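PDB 1FKM: protein (GYP1P) from Saccharomyces cerevisiae, which stimulates GTP hydrolysis by Ypt/Rab GTPases, chiefly Ypt1 and Ypt7, through a TBC domain that supplies catalytic arginine and glutamine fingers in trans. Local coordinates for residues H74-Q79 / P85-I90; L113-Y118 / D173-T178; G128-I133 / D191-G196; F140-L145 / D155-K160. All blocks are in the same frame, centred on the assembly; numbering follows the deposited sequence.

Contact 1: residues H74-Q79 / P85-I90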
loop_
_atom_site.group_PDB
_atom_site.type_symbol
_atom_site.label_atom_id
_atom_site.label_comp_id
_atom_site.label_asym_id
_atom_site.label_seq_id
_atom_site.Cartn_x
_atom_site.Cartn_y
_atom_site.Cartn_z
ATOM N N HIS A 74 11.588 -24.505 -1.201
ATOM C CA HIS A 74 13.028 -24.503 -0.991
ATOM C C HIS A 74 13.402 -23.873 0.348
ATOM O O HIS A 74 14.338 -24.317 1.010
ATOM C CB HIS A 74 13.713 -23.741 -2.129
ATOM C CG HIS A 74 15.204 -23.675 -2.009
ATOM N ND1 HIS A 74 16.009 -24.792 -2.080
ATOM C CD2 HIS A 74 16.038 -22.623 -1.833
ATOM C CE1 HIS A 74 17.274 -24.431 -1.954
ATOM N NE2 HIS A 74 17.319 -23.120 -1.803
ATOM N N THR A 75 12.667 -22.841 0.750
ATOM C CA THR A 75 12.949 -22.152 2.005
ATOM C C THR A 75 12.390 -22.857 3.244
ATOM O O THR A 75 12.497 -22.338 4.357
ATOM C CB THR A 75 12.412 -20.702 1.974
ATOM O OG1 THR A 75 12.801 -20.021 3.172
ATOM C CG2 THR A 75 10.896 -20.694 1.870
ATOM N N PHE A 76 11.795 -24.032 3.054
ATOM C CA PHE A 76 11.241 -24.789 4.176
ATOM C C PHE A 76 12.025 -26.063 4.463
ATOM O O PHE A 76 12.237 -26.889 3.574
ATOM C CB PHE A 76 9.772 -25.150 3.927
ATOM C CG PHE A 76 8.818 -24.011 4.152
ATOM C CD1 PHE A 76 8.956 -23.180 5.259
ATOM C CD2 PHE A 76 7.764 -23.786 3.273
ATOM C CE1 PHE A 76 8.059 -22.140 5.487
ATOM C CE2 PHE A 76 6.861 -22.748 3.493
ATOM C CZ PHE A 76 7.009 -21.924 4.602
ATOM N N SER A 77 12.444 -26.209 5.719
ATOM C CA SER A 77 13.207 -27.366 6.180
ATOM C C SER A 77 14.172 -27.902 5.126
ATOM O O SER A 77 14.258 -29.111 4.903
ATOM C CB SER A 77 12.254 -28.477 6.636
ATOM O OG SER A 77 11.325 -28.817 5.620
ATOM N N ASP A 78 14.901 -26.993 4.485
ATOM C CA ASP A 78 15.863 -27.372 3.459
ATOM C C ASP A 78 17.263 -26.891 3.830
ATOM O O ASP A 78 18.199 -27.687 3.927
ATOM C CB ASP A 78 15.454 -26.777 2.112
ATOM C CG ASP A 78 16.424 -27.129 1.000
ATOM O OD1 ASP A 78 16.525 -28.325 0.653
ATOM O OD2 ASP A 78 17.089 -26.208 0.476
ATOM N N GLN A 79 17.399 -25.585 4.038
ATOM C CA GLN A 79 18.683 -24.991 4.396
ATOM C C GLN A 79 18.837 -24.881 5.914
ATOM O O GLN A 79 17.989 -25.358 6.670
ATOM C CB GLN A 79 18.806 -23.603 3.761
ATOM C CG GLN A 79 17.716 -22.637 4.194
ATOM C CD GLN A 79 17.664 -21.389 3.338
ATOM O OE1 GLN A 79 17.490 -21.466 2.120
ATOM N NE2 GLN A 79 17.810 -20.227 3.969
ATOM N N PRO A 85 13.992 -18.269 13.316
ATOM C CA PRO A 85 13.797 -17.043 14.099
ATOM C C PRO A 85 12.979 -15.977 13.371
ATOM O O PRO A 85 12.104 -15.338 13.964
ATOM C CB PRO A 85 15.226 -16.591 14.383
ATOM C CG PRO A 85 15.967 -17.894 14.478
ATOM C CD PRO A 85 15.417 -18.647 13.286
ATOM N N THR A 86 13.265 -15.781 12.088
ATOM C CA THR A 86 12.543 -14.793 11.286
ATOM C C THR A 86 11.076 -15.198 11.177
ATOM O O THR A 86 10.175 -14.354 11.240
ATOM C CB THR A 86 13.159 -14.676 9.872
ATOM O OG1 THR A 86 14.466 -14.108 9.985
ATOM C CG2 THR A 86 12.299 -13.786 8.967
ATOM N N TRP A 87 10.845 -16.494 11.012
ATOM C CA TRP A 87 9.489 -17.018 10.926
ATOM C C TRP A 87 8.719 -16.651 12.202
ATOM O O TRP A 87 7.572 -16.207 12.145
ATOM C CB TRP A 87 9.540 -18.539 10.740
ATOM C CG TRP A 87 8.202 -19.226 10.737
ATOM C CD1 TRP A 87 7.536 -19.726 11.820
ATOM C CD2 TRP A 87 7.364 -19.472 9.603
ATOM N NE1 TRP A 87 6.337 -20.267 11.430
ATOM C CE2 TRP A 87 6.204 -20.126 10.075
ATOM C CE3 TRP A 87 7.479 -19.205 8.232
ATOM C CZ2 TRP A 87 5.166 -20.516 9.226
ATOM C CZ3 TRP A 87 6.448 -19.594 7.388
ATOM C CH2 TRP A 87 5.304 -20.243 7.889
ATOM N N HIS A 88 9.358 -16.819 13.353
ATOM C CA HIS A 88 8.701 -16.506 14.622
ATOM C C HIS A 88 8.521 -15.005 14.827
ATOM O O HIS A 88 7.550 -14.562 15.429
ATOM C CB HIS A 88 9.487 -17.135 15.775
ATOM C CG HIS A 88 9.337 -18.622 15.847
ATOM N ND1 HIS A 88 10.343 -19.456 16.286
ATOM C CD2 HIS A 88 8.295 -19.427 15.529
ATOM C CE1 HIS A 88 9.929 -20.709 16.232
ATOM N NE2 HIS A 88 8.689 -20.719 15.776
ATOM N N GLN A 89 9.457 -14.222 14.310
ATOM C CA GLN A 89 9.382 -12.771 14.412
ATOM C C GLN A 89 8.142 -12.282 13.656
ATOM O O GLN A 89 7.465 -11.344 14.083
ATOM C CB GLN A 89 10.654 -12.166 13.821
ATOM C CG GLN A 89 10.606 -10.694 13.526
ATOM C CD GLN A 89 11.917 -10.204 12.931
ATOM O OE1 GLN A 89 12.505 -10.864 12.075
ATOM N NE2 GLN A 89 12.376 -9.041 13.376
ATOM N N ILE A 90 7.840 -12.929 12.536
ATOM C CA ILE A 90 6.674 -12.558 11.733
ATOM C C ILE A 90 5.396 -13.059 12.388
ATOM O O ILE A 90 4.350 -12.411 12.327
ATOM C CB ILE A 90 6.783 -13.148 10.320
ATOM C CG1 ILE A 90 7.944 -12.477 9.583
ATOM C CG2 ILE A 90 5.473 -12.958 9.557
ATOM C CD1 ILE A 90 8.289 -13.152 8.289
#
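Phe76 and Trp87 form a small aromatic contact on the surface of the all-helical TBC (Rab-GAP) domain, where the loop leaving helix 57-74 doubles back to meet helix 83-93. The pairing is purely apolar. Phe76 brings the far edge of its ring forward, with CE1 3.6 Å from CZ3 of Trp87 and CZ 3.7 Å from that same carbon. Trp87 CZ3 lies near the plane of the phenyl ring. The phenyl and the six-membered ring of the indole make an oblique aromatic pair, their planes at 77° and their centroids 5.6 Å apart. Large flat residues suit these positions because the backbones stay well apart, the CA atoms of Phe76 and Trp87 being 10.4 Å from each other. The indole spans much of that gap by standing opposite its backbone N (chi1 176°), whereas the CB bond of Phe76 does not aim at the helix and only the end of its ring comes nearer.

A second aromatic interaction involves the same indole: it meets Tyr118 of helix 107-123 edge-to-face. Polar contacts serve the backbone. Trp87 O accepts a hydrogen bond from Gln114 NE2, again from helix 107-123, and Gln89 N donates to Pro85 O at 2.9 Å within the helical turn around Trp87. The indole rim continues the contact, with CH2 4.1 Å from Phe76 CZ.

Contact 2: residues L113-Y118 / D173-T178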
loop_
_atom_site.group_PDB
_atom_site.type_symbol
_atom_site.label_atom_id
_atom_site.label_comp_id
_atom_site.label_asym_id
_atom_site.label_seq_id
_atom_site.Cartn_x
_atom_site.Cartn_y
_atom_site.Cartn_z
ATOM N N LEU A 113 -0.504 -14.674 4.874
ATOM C CA LEU A 113 0.356 -13.510 5.081
ATOM C C LEU A 113 1.695 -13.918 5.692
ATOM O O LEU A 113 2.731 -13.337 5.386
ATOM C CB LEU A 113 -0.346 -12.476 5.972
ATOM C CG LEU A 113 -1.616 -11.860 5.366
ATOM C CD1 LEU A 113 -2.173 -10.784 6.306
ATOM C CD2 LEU A 113 -1.303 -11.247 3.992
ATOM N N GLN A 114 1.671 -14.931 6.549
ATOM C CA GLN A 114 2.894 -15.420 7.183
ATOM C C GLN A 114 3.884 -15.884 6.107
ATOM O O GLN A 114 5.067 -15.522 6.132
ATOM C CB GLN A 114 2.547 -16.582 8.125
ATOM C CG GLN A 114 3.725 -17.355 8.726
ATOM C CD GLN A 114 4.447 -16.601 9.830
ATOM O OE1 GLN A 114 3.822 -15.931 10.655
ATOM N NE2 GLN A 114 5.770 -16.728 9.866
ATOM N N ARG A 115 3.393 -16.677 5.160
ATOM C CA ARG A 115 4.242 -17.192 4.084
ATOM C C ARG A 115 4.753 -16.083 3.166
ATOM O O ARG A 115 5.928 -16.065 2.786
ATOM C CB ARG A 115 3.480 -18.232 3.253
ATOM C CG ARG A 115 3.158 -19.524 3.997
ATOM C CD ARG A 115 2.590 -20.578 3.054
ATOM N NE ARG A 115 1.195 -20.344 2.692
ATOM C CZ ARG A 115 0.153 -20.811 3.376
ATOM N NH1 ARG A 115 0.345 -21.541 4.470
ATOM N NH2 ARG A 115 -1.087 -20.563 2.962
ATOM N N ILE A 116 3.866 -15.166 2.800
ATOM C CA ILE A 116 4.248 -14.054 1.933
ATOM C C ILE A 116 5.356 -13.211 2.556
ATOM O O ILE A 116 6.376 -12.931 1.918
ATOM C CB ILE A 116 3.034 -13.140 1.640
ATOM C CG1 ILE A 116 2.001 -13.903 0.805
ATOM C CG2 ILE A 116 3.497 -11.884 0.915
ATOM C CD1 ILE A 116 0.653 -13.184 0.665
ATOM N N LEU A 117 5.158 -12.806 3.805
ATOM C CA LEU A 117 6.142 -11.973 4.477
ATOM C C LEU A 117 7.433 -12.719 4.757
ATOM O O LEU A 117 8.517 -12.140 4.685
ATOM C CB LEU A 117 5.571 -11.428 5.785
ATOM C CG LEU A 117 4.373 -10.490 5.597
ATOM C CD1 LEU A 117 3.842 -10.060 6.959
ATOM C CD2 LEU A 117 4.791 -9.278 4.784
ATOM N N TYR A 118 7.313 -14.004 5.071
ATOM C CA TYR A 118 8.491 -14.811 5.359
ATOM C C TYR A 118 9.376 -14.894 4.120
ATOM O O TYR A 118 10.591 -14.689 4.200
ATOM C CB TYR A 118 8.076 -16.218 5.793
ATOM C CG TYR A 118 9.242 -17.139 6.061
ATOM C CD1 TYR A 118 10.118 -16.899 7.121
ATOM C CD2 TYR A 118 9.480 -18.245 5.245
ATOM C CE1 TYR A 118 11.208 -17.741 7.364
ATOM C CE2 TYR A 118 10.566 -19.093 5.474
ATOM C CZ TYR A 118 11.425 -18.835 6.534
ATOM O OH TYR A 118 12.512 -19.660 6.746
ATOM N N ASP A 173 -2.071 -19.097 -5.508
ATOM C CA ASP A 173 -1.903 -18.199 -6.657
ATOM C C ASP A 173 -2.031 -16.756 -6.159
ATOM O O ASP A 173 -1.290 -15.878 -6.582
ATOM C CB ASP A 173 -2.981 -18.424 -7.719
ATOM C CG ASP A 173 -2.831 -19.743 -8.449
ATOM O OD1 ASP A 173 -1.715 -20.307 -8.467
ATOM O OD2 ASP A 173 -3.840 -20.207 -9.022
ATOM N N LEU A 174 -3.001 -16.527 -5.277
ATOM C CA LEU A 174 -3.245 -15.209 -4.692
ATOM C C LEU A 174 -2.006 -14.768 -3.910
ATOM O O LEU A 174 -1.565 -13.618 -4.008
ATOM C CB LEU A 174 -4.460 -15.271 -3.756
ATOM C CG LEU A 174 -4.697 -14.050 -2.848
ATOM C CD1 LEU A 174 -5.075 -12.846 -3.697
ATOM C CD2 LEU A 174 -5.791 -14.359 -1.842
ATOM N N GLU A 175 -1.452 -15.700 -3.135
ATOM C CA GLU A 175 -0.256 -15.444 -2.341
ATOM C C GLU A 175 0.905 -15.021 -3.232
ATOM O O GLU A 175 1.629 -14.082 -2.921
ATOM C CB GLU A 175 0.148 -16.705 -1.562
ATOM C CG GLU A 175 -0.631 -16.930 -0.271
ATOM C CD GLU A 175 -0.276 -18.247 0.404
ATOM O OE1 GLU A 175 0.903 -18.666 0.346
ATOM O OE2 GLU A 175 -1.179 -18.858 1.009
ATOM N N ALA A 176 1.080 -15.735 -4.338
ATOM C CA ALA A 176 2.158 -15.441 -5.276
ATOM C C ALA A 176 2.010 -14.037 -5.876
ATOM O O ALA A 176 2.965 -13.252 -5.893
ATOM C CB ALA A 176 2.171 -16.493 -6.385
ATOM N N ASP A 177 0.816 -13.719 -6.365
ATOM C CA ASP A 177 0.583 -12.404 -6.953
ATOM C C ASP A 177 0.843 -11.308 -5.919
ATOM O O ASP A 177 1.479 -10.303 -6.222
ATOM C CB ASP A 177 -0.853 -12.278 -7.466
ATOM C CG ASP A 177 -1.144 -13.202 -8.644
ATOM O OD1 ASP A 177 -0.206 -13.857 -9.158
ATOM O OD2 ASP A 177 -2.322 -13.262 -9.064
ATOM N N THR A 178 0.343 -11.511 -4.704
ATOM C CA THR A 178 0.517 -10.545 -3.627
ATOM C C THR A 178 2.004 -10.361 -3.333
ATOM O O THR A 178 2.498 -9.234 -3.218
ATOM C CB THR A 178 -0.226 -11.022 -2.356
ATOM O OG1 THR A 178 -1.623 -11.169 -2.654
ATOM C CG2 THR A 178 -0.068 -10.009 -1.223
#
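Arg115 and Glu175 join helix 107-123 to helix 168-186 through a two-pronged salt bridge. The helix segments run in broadly the same direction, 36° apart, with their axes 9.7 Å from each other. Arg115 presents the side of its guanidinium: NE donates to Glu175 OE1 at 2.9 Å, nearly straight (172°), and NH2 donates to Glu175 OE2 at 2.6 Å. A bend at chi3 (-77°) turns NE and NH2 together toward the acid. Both oxygens are met on their syn sides, and each has a second donor, OE1 from Tyr68 OH and OE2 from Ser112 OG, so four hydrogen bonds satisfy this buried carboxylate.

Beside the ion pair Ile116 makes van der Waals contacts: CG1 rests 3.7 Å from Glu175 O, and CD1 meets Thr178 CG2 at 3.8 Å. A beta-branched threonine fits here because its methyl faces the isoleucine while OG1 turns back to its own helix, donating to Leu174 O at 2.8 Å. That carbonyl also takes the helical bond from Thr178 N, on the opposite face of its plane.

With a guanidinium and two hydroxyls all donating to it, Glu175 is probably stabilised as the anion despite its burial.

Contact 3: residues G128-I133 / D191-G196; sequences GYVQGI and DNYIHG
Ile133 N donates to Val130 O at 3.1 Å, closing a beta turn, close to type II, with Gln131, the glutamine finger of the TBC domain's YxQ motif, and Gly132 at its corners, just before helix 133-145. The two residues that make this bond also meet Tyr193 of loop 191-196. Ile133 sets its CD1 methyl squarely over one face of the tyrosine ring, a CH-pi contact 3.4 Å from the centroid and only 7° off the ring normal. Isoleucine suits the place because its long branch reaches the ring although its CB does not point that way. Val130 CG1 comes instead to the ring edge, near its plane, 4.2 Å from Tyr193 CD1. The phenol OH donates to Asn238 O, outside the two loops, while Asn238 ND2 binds Gln131 O, so one asparagine touches both loops. At the N-cap, Gly132 has a positive phi (125°) that would press a CB against the preceding carbonyl. Val130 CG2 lies 3.4 Å from Tyr193 O.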
loop_
_atom_site.group_PDB
_atom_site.type_symbol
_atom_site.label_atom_id
_atom_site.label_comp_id
_atom_site.label_asym_id
_atom_site.label_seq_id
_atom_site.Cartn_x
_atom_site.Cartn_y
_atom_site.Cartn_z
ATOM N N GLY A 128 15.443 -7.941 6.311
ATOM C CA GLY A 128 14.878 -8.963 7.164
ATOM C C GLY A 128 13.441 -8.498 7.296
ATOM O O GLY A 128 13.000 -7.667 6.499
ATOM N N TYR A 129 12.703 -9.009 8.273
ATOM C CA TYR A 129 11.332 -8.558 8.443
ATOM C C TYR A 129 11.361 -7.242 9.216
ATOM O O TYR A 129 12.077 -7.112 10.206
ATOM C CB TYR A 129 10.498 -9.577 9.221
ATOM C CG TYR A 129 9.163 -9.006 9.643
ATOM C CD1 TYR A 129 8.195 -8.680 8.693
ATOM C CD2 TYR A 129 8.894 -8.731 10.982
ATOM C CE1 TYR A 129 6.994 -8.088 9.064
ATOM C CE2 TYR A 129 7.696 -8.139 11.365
ATOM C CZ TYR A 129 6.750 -7.820 10.398
ATOM O OH TYR A 129 5.557 -7.233 10.763
ATOM N N VAL A 130 10.587 -6.265 8.755
ATOM C CA VAL A 130 10.534 -4.974 9.421
ATOM C C VAL A 130 9.083 -4.605 9.658
ATOM O O VAL A 130 8.262 -4.662 8.740
ATOM C CB VAL A 130 11.196 -3.871 8.568
ATOM C CG1 VAL A 130 11.210 -2.551 9.339
ATOM C CG2 VAL A 130 12.604 -4.289 8.189
ATOM N N GLN A 131 8.766 -4.239 10.895
ATOM C CA GLN A 131 7.406 -3.860 11.245
ATOM C C GLN A 131 7.004 -2.723 10.315
ATOM O O GLN A 131 7.738 -1.738 10.157
ATOM C CB GLN A 131 7.338 -3.421 12.711
ATOM C CG GLN A 131 5.925 -3.286 13.249
ATOM C CD GLN A 131 5.886 -3.196 14.762
ATOM O OE1 GLN A 131 6.409 -2.250 15.355
ATOM N NE2 GLN A 131 5.269 -4.187 15.397
ATOM N N GLY A 132 5.841 -2.875 9.693
ATOM C CA GLY A 132 5.361 -1.888 8.749
ATOM C C GLY A 132 5.074 -2.596 7.438
ATOM O O GLY A 132 4.123 -2.259 6.730
ATOM N N ILE A 133 5.901 -3.588 7.111
ATOM C CA ILE A 133 5.713 -4.352 5.881
ATOM C C ILE A 133 4.455 -5.205 6.011
ATOM O O ILE A 133 3.804 -5.530 5.012
ATOM C CB ILE A 133 6.918 -5.265 5.600
ATOM C CG1 ILE A 133 8.188 -4.424 5.460
ATOM C CG2 ILE A 133 6.679 -6.058 4.327
ATOM C CD1 ILE A 133 8.130 -3.411 4.332
ATOM N N ASP A 191 15.565 1.458 0.559
ATOM C CA ASP A 191 16.242 1.940 1.758
ATOM C C ASP A 191 15.324 2.386 2.888
ATOM O O ASP A 191 15.794 2.723 3.976
ATOM C CB ASP A 191 17.257 3.033 1.389
ATOM C CG ASP A 191 16.704 4.427 1.534
ATOM O OD1 ASP A 191 15.595 4.693 1.032
ATOM O OD2 ASP A 191 17.399 5.265 2.145
ATOM N N ASN A 192 14.015 2.373 2.649
ATOM C CA ASN A 192 13.075 2.732 3.712
ATOM C C ASN A 192 13.058 1.592 4.727
ATOM O O ASN A 192 12.750 1.795 5.907
ATOM C CB ASN A 192 11.645 2.904 3.177
ATOM C CG ASN A 192 11.416 4.247 2.514
ATOM O OD1 ASN A 192 10.271 4.635 2.256
ATOM N ND2 ASN A 192 12.494 4.957 2.224
ATOM N N TYR A 193 13.403 0.390 4.274
ATOM C CA TYR A 193 13.358 -0.760 5.165
ATOM C C TYR A 193 14.656 -1.489 5.504
ATOM O O TYR A 193 14.627 -2.485 6.220
ATOM C CB TYR A 193 12.315 -1.754 4.648
ATOM C CG TYR A 193 10.951 -1.112 4.532
ATOM C CD1 TYR A 193 10.175 -0.876 5.670
ATOM C CD2 TYR A 193 10.489 -0.627 3.310
ATOM C CE1 TYR A 193 8.982 -0.159 5.593
ATOM C CE2 TYR A 193 9.292 0.094 3.222
ATOM C CZ TYR A 193 8.552 0.326 4.371
ATOM O OH TYR A 193 7.405 1.082 4.310
ATOM N N ILE A 194 15.794 -1.020 5.011
ATOM C CA ILE A 194 17.025 -1.694 5.389
ATOM C C ILE A 194 17.309 -1.267 6.828
ATOM O O ILE A 194 16.741 -0.287 7.309
ATOM C CB ILE A 194 18.202 -1.331 4.454
ATOM C CG1 ILE A 194 18.506 0.163 4.526
ATOM C CG2 ILE A 194 17.851 -1.738 3.018
ATOM C CD1 ILE A 194 19.707 0.582 3.679
ATOM N N HIS A 195 18.168 -2.012 7.518
ATOM C CA HIS A 195 18.507 -1.727 8.909
ATOM C C HIS A 195 18.820 -0.252 9.160
ATOM O O HIS A 195 19.671 0.341 8.494
ATOM C CB HIS A 195 19.690 -2.606 9.342
ATOM C CG HIS A 195 20.025 -2.498 10.798
ATOM N ND1 HIS A 195 19.063 -2.469 11.783
ATOM C CD2 HIS A 195 21.218 -2.437 11.434
ATOM C CE1 HIS A 195 19.649 -2.392 12.966
ATOM N NE2 HIS A 195 20.956 -2.370 12.782
ATOM N N GLY A 196 18.125 0.331 10.136
ATOM C CA GLY A 196 18.311 1.736 10.460
ATOM C C GLY A 196 17.313 2.601 9.706
ATOM O O GLY A 196 17.198 3.803 9.954
#

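Contact 4: residues F140-L145 / D155-K160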
loop_
_atom_site.group_PDB
_atom_site.type_symbol
_atom_site.label_atom_id
_atom_site.label_comp_id
_atom_site.label_asym_id
_atom_site.label_seq_id
_atom_site.Cartn_x
_atom_site.Cartn_y
_atom_site.Cartn_z
ATOM N N PHE A 140 -2.851 -4.977 -1.059
ATOM C CA PHE A 140 -2.668 -5.849 -2.220
ATOM C C PHE A 140 -3.443 -7.143 -2.009
ATOM O O PHE A 140 -4.190 -7.578 -2.884
ATOM C CB PHE A 140 -1.191 -6.223 -2.401
ATOM C CG PHE A 140 -0.355 -5.145 -3.027
ATOM C CD1 PHE A 140 -0.729 -4.569 -4.235
ATOM C CD2 PHE A 140 0.820 -4.721 -2.416
ATOM C CE1 PHE A 140 0.055 -3.586 -4.828
ATOM C CE2 PHE A 140 1.612 -3.738 -3.002
ATOM C CZ PHE A 140 1.230 -3.170 -4.208
ATOM N N PHE A 141 -3.235 -7.754 -0.843
ATOM C CA PHE A 141 -3.880 -9.024 -0.503
ATOM C C PHE A 141 -5.386 -8.918 -0.622
ATOM O O PHE A 141 -6.020 -9.719 -1.305
ATOM C CB PHE A 141 -3.518 -9.454 0.930
ATOM C CG PHE A 141 -4.060 -10.807 1.311
ATOM C CD1 PHE A 141 -3.458 -11.969 0.841
ATOM C CD2 PHE A 141 -5.199 -10.916 2.101
ATOM C CE1 PHE A 141 -3.984 -13.225 1.148
ATOM C CE2 PHE A 141 -5.734 -12.170 2.414
ATOM C CZ PHE A 141 -5.130 -13.322 1.938
ATOM N N GLU A 142 -5.947 -7.923 0.051
ATOM C CA GLU A 142 -7.387 -7.697 0.059
ATOM C C GLU A 142 -7.953 -7.384 -1.327
ATOM O O GLU A 142 -8.977 -7.935 -1.718
ATOM C CB GLU A 142 -7.704 -6.569 1.044
ATOM C CG GLU A 142 -9.147 -6.174 1.113
ATOM C CD GLU A 142 -9.432 -5.289 2.311
ATOM O OE1 GLU A 142 -8.723 -5.416 3.341
ATOM O OE2 GLU A 142 -10.372 -4.482 2.222
ATOM N N THR A 143 -7.290 -6.504 -2.071
ATOM C CA THR A 143 -7.751 -6.160 -3.413
ATOM C C THR A 143 -7.670 -7.355 -4.370
ATOM O O THR A 143 -8.594 -7.611 -5.152
ATOM C CB THR A 143 -6.928 -4.989 -3.985
ATOM O OG1 THR A 143 -7.116 -3.839 -3.152
ATOM C CG2 THR A 143 -7.367 -4.657 -5.403
ATOM N N PHE A 144 -6.574 -8.099 -4.318
ATOM C CA PHE A 144 -6.439 -9.257 -5.195
ATOM C C PHE A 144 -7.451 -10.344 -4.834
ATOM O O PHE A 144 -7.862 -11.129 -5.686
ATOM C CB PHE A 144 -5.012 -9.797 -5.126
ATOM C CG PHE A 144 -3.994 -8.863 -5.707
ATOM C CD1 PHE A 144 -4.394 -7.714 -6.387
ATOM C CD2 PHE A 144 -2.633 -9.124 -5.576
ATOM C CE1 PHE A 144 -3.454 -6.834 -6.926
ATOM C CE2 PHE A 144 -1.691 -8.255 -6.109
ATOM C CZ PHE A 144 -2.101 -7.106 -6.784
ATOM N N LEU A 145 -7.854 -10.378 -3.567
ATOM C CA LEU A 145 -8.839 -11.351 -3.100
ATOM C C LEU A 145 -10.190 -11.109 -3.768
ATOM O O LEU A 145 -10.922 -12.054 -4.027
ATOM C CB LEU A 145 -9.050 -11.229 -1.587
ATOM C CG LEU A 145 -8.551 -12.279 -0.596
ATOM C CD1 LEU A 145 -9.026 -11.880 0.800
ATOM C CD2 LEU A 145 -9.084 -13.663 -0.956
ATOM N N ASP A 155 -17.883 -5.910 -1.918
ATOM C CA ASP A 155 -17.975 -5.082 -0.721
ATOM C C ASP A 155 -17.899 -5.881 0.578
ATOM O O ASP A 155 -17.762 -5.305 1.658
ATOM C CB ASP A 155 -19.271 -4.267 -0.742
ATOM C CG ASP A 155 -19.303 -3.251 -1.868
ATOM O OD1 ASP A 155 -18.303 -3.152 -2.612
ATOM O OD2 ASP A 155 -20.327 -2.548 -2.008
ATOM N N ASP A 156 -17.972 -7.203 0.482
ATOM C CA ASP A 156 -17.914 -8.030 1.682
ATOM C C ASP A 156 -16.614 -8.814 1.813
ATOM O O ASP A 156 -16.538 -9.799 2.554
ATOM C CB ASP A 156 -19.106 -8.989 1.707
ATOM C CG ASP A 156 -20.436 -8.256 1.726
ATOM O OD1 ASP A 156 -20.667 -7.462 2.666
ATOM O OD2 ASP A 156 -21.249 -8.471 0.802
ATOM N N VAL A 157 -15.583 -8.371 1.107
ATOM C CA VAL A 157 -14.303 -9.060 1.150
ATOM C C VAL A 157 -13.657 -9.025 2.535
ATOM O O VAL A 157 -12.894 -9.924 2.891
ATOM C CB VAL A 157 -13.321 -8.467 0.108
ATOM C CG1 VAL A 157 -12.924 -7.042 0.502
ATOM C CG2 VAL A 157 -12.096 -9.361 -0.023
ATOM N N GLU A 158 -13.968 -8.006 3.328
ATOM C CA GLU A 158 -13.361 -7.898 4.651
ATOM C C GLU A 158 -14.001 -8.751 5.745
ATOM O O GLU A 158 -13.479 -8.819 6.856
ATOM C CB GLU A 158 -13.335 -6.436 5.107
ATOM C CG GLU A 158 -12.638 -5.493 4.135
ATOM C CD GLU A 158 -12.221 -4.184 4.789
ATOM O OE1 GLU A 158 -12.897 -3.759 5.748
ATOM O OE2 GLU A 158 -11.224 -3.574 4.336
ATOM N N ILE A 159 -15.117 -9.407 5.443
ATOM C CA ILE A 159 -15.779 -10.222 6.457
ATOM C C ILE A 159 -15.939 -11.699 6.105
ATOM O O ILE A 159 -16.520 -12.464 6.877
ATOM C CB ILE A 159 -17.172 -9.647 6.803
ATOM C CG1 ILE A 159 -18.045 -9.598 5.549
ATOM C CG2 ILE A 159 -17.027 -8.250 7.400
ATOM C CD1 ILE A 159 -19.468 -9.162 5.814
ATOM N N LYS A 160 -15.416 -12.112 4.956
ATOM C CA LYS A 160 -15.538 -13.506 4.545
ATOM C C LYS A 160 -14.209 -14.259 4.540
ATOM O O LYS A 160 -13.187 -13.728 4.110
ATOM C CB LYS A 160 -16.183 -13.584 3.158
ATOM C CG LYS A 160 -17.561 -12.944 3.110
ATOM C CD LYS A 160 -18.201 -13.039 1.737
ATOM C CE LYS A 160 -19.589 -12.409 1.759
ATOM N NZ LYS A 160 -20.275 -12.464 0.438
#
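Glu142 swings its CG opposite the backbone N (chi1 177°) and extends away from helix 133-145 toward Glu158, whose own CG sits opposite its carbonyl carbon (chi1 -55°). These torsions bring the two acids together, Glu142 OE2 lying 2.5 Å from Glu158 OE2. Oxygens so close suggest that one of the acids holds a proton, though the geometry does not tell which. The carboxylate planes are turned 79° against each other, and the methylene of Glu158 also comes close, its CG 3.1 Å from Glu142 OE2. The other oxygen of the buried glutamate, OE1, is hydrogen-bonded to Tyr104 OH.

In the TBC fold this contact folds the long connection after helix 133-145 back over that helix's last turns, before helix 168-186 begins. Met247 of helix 247-261 touches both glutamates. Val157 packs beside the acids with its two branches: CG1 lies 3.9 Å from Glu142 CG, while CG2 meets Glu142 O at 3.8 Å and Leu145 CB at 3.9 Å. The forked valine thus sends one methyl to the Glu142 side chain and the other to the helix backbone and Leu145. Leu145 also touches Leu174 of helix 168-186.

How the contacts relate
All four contacts lie in the TBC domain, built from helices without strands. Contact 1 comes first along the chain and closes before the others open; contacts 2 and 3 interleave, and contact 4 nests inside the loops of both. Contacts 1 and 2 are 14 Å apart by their centres and share the interface between helices 83-93 and 107-123. Contacts 2 and 4 are also 14 Å apart, joined where Leu174 packs on helix 133-145. Contact 3 touches contacts 1 and 2 through Tyr129 and Leu117, but stays about 8 Å from contact 4 by nearest atoms. Tyr129 OH bonds to Asp93, and Gln131 NE2 does so weakly; Asp93 ends helix 83-93, three residues before the arginine finger Arg96.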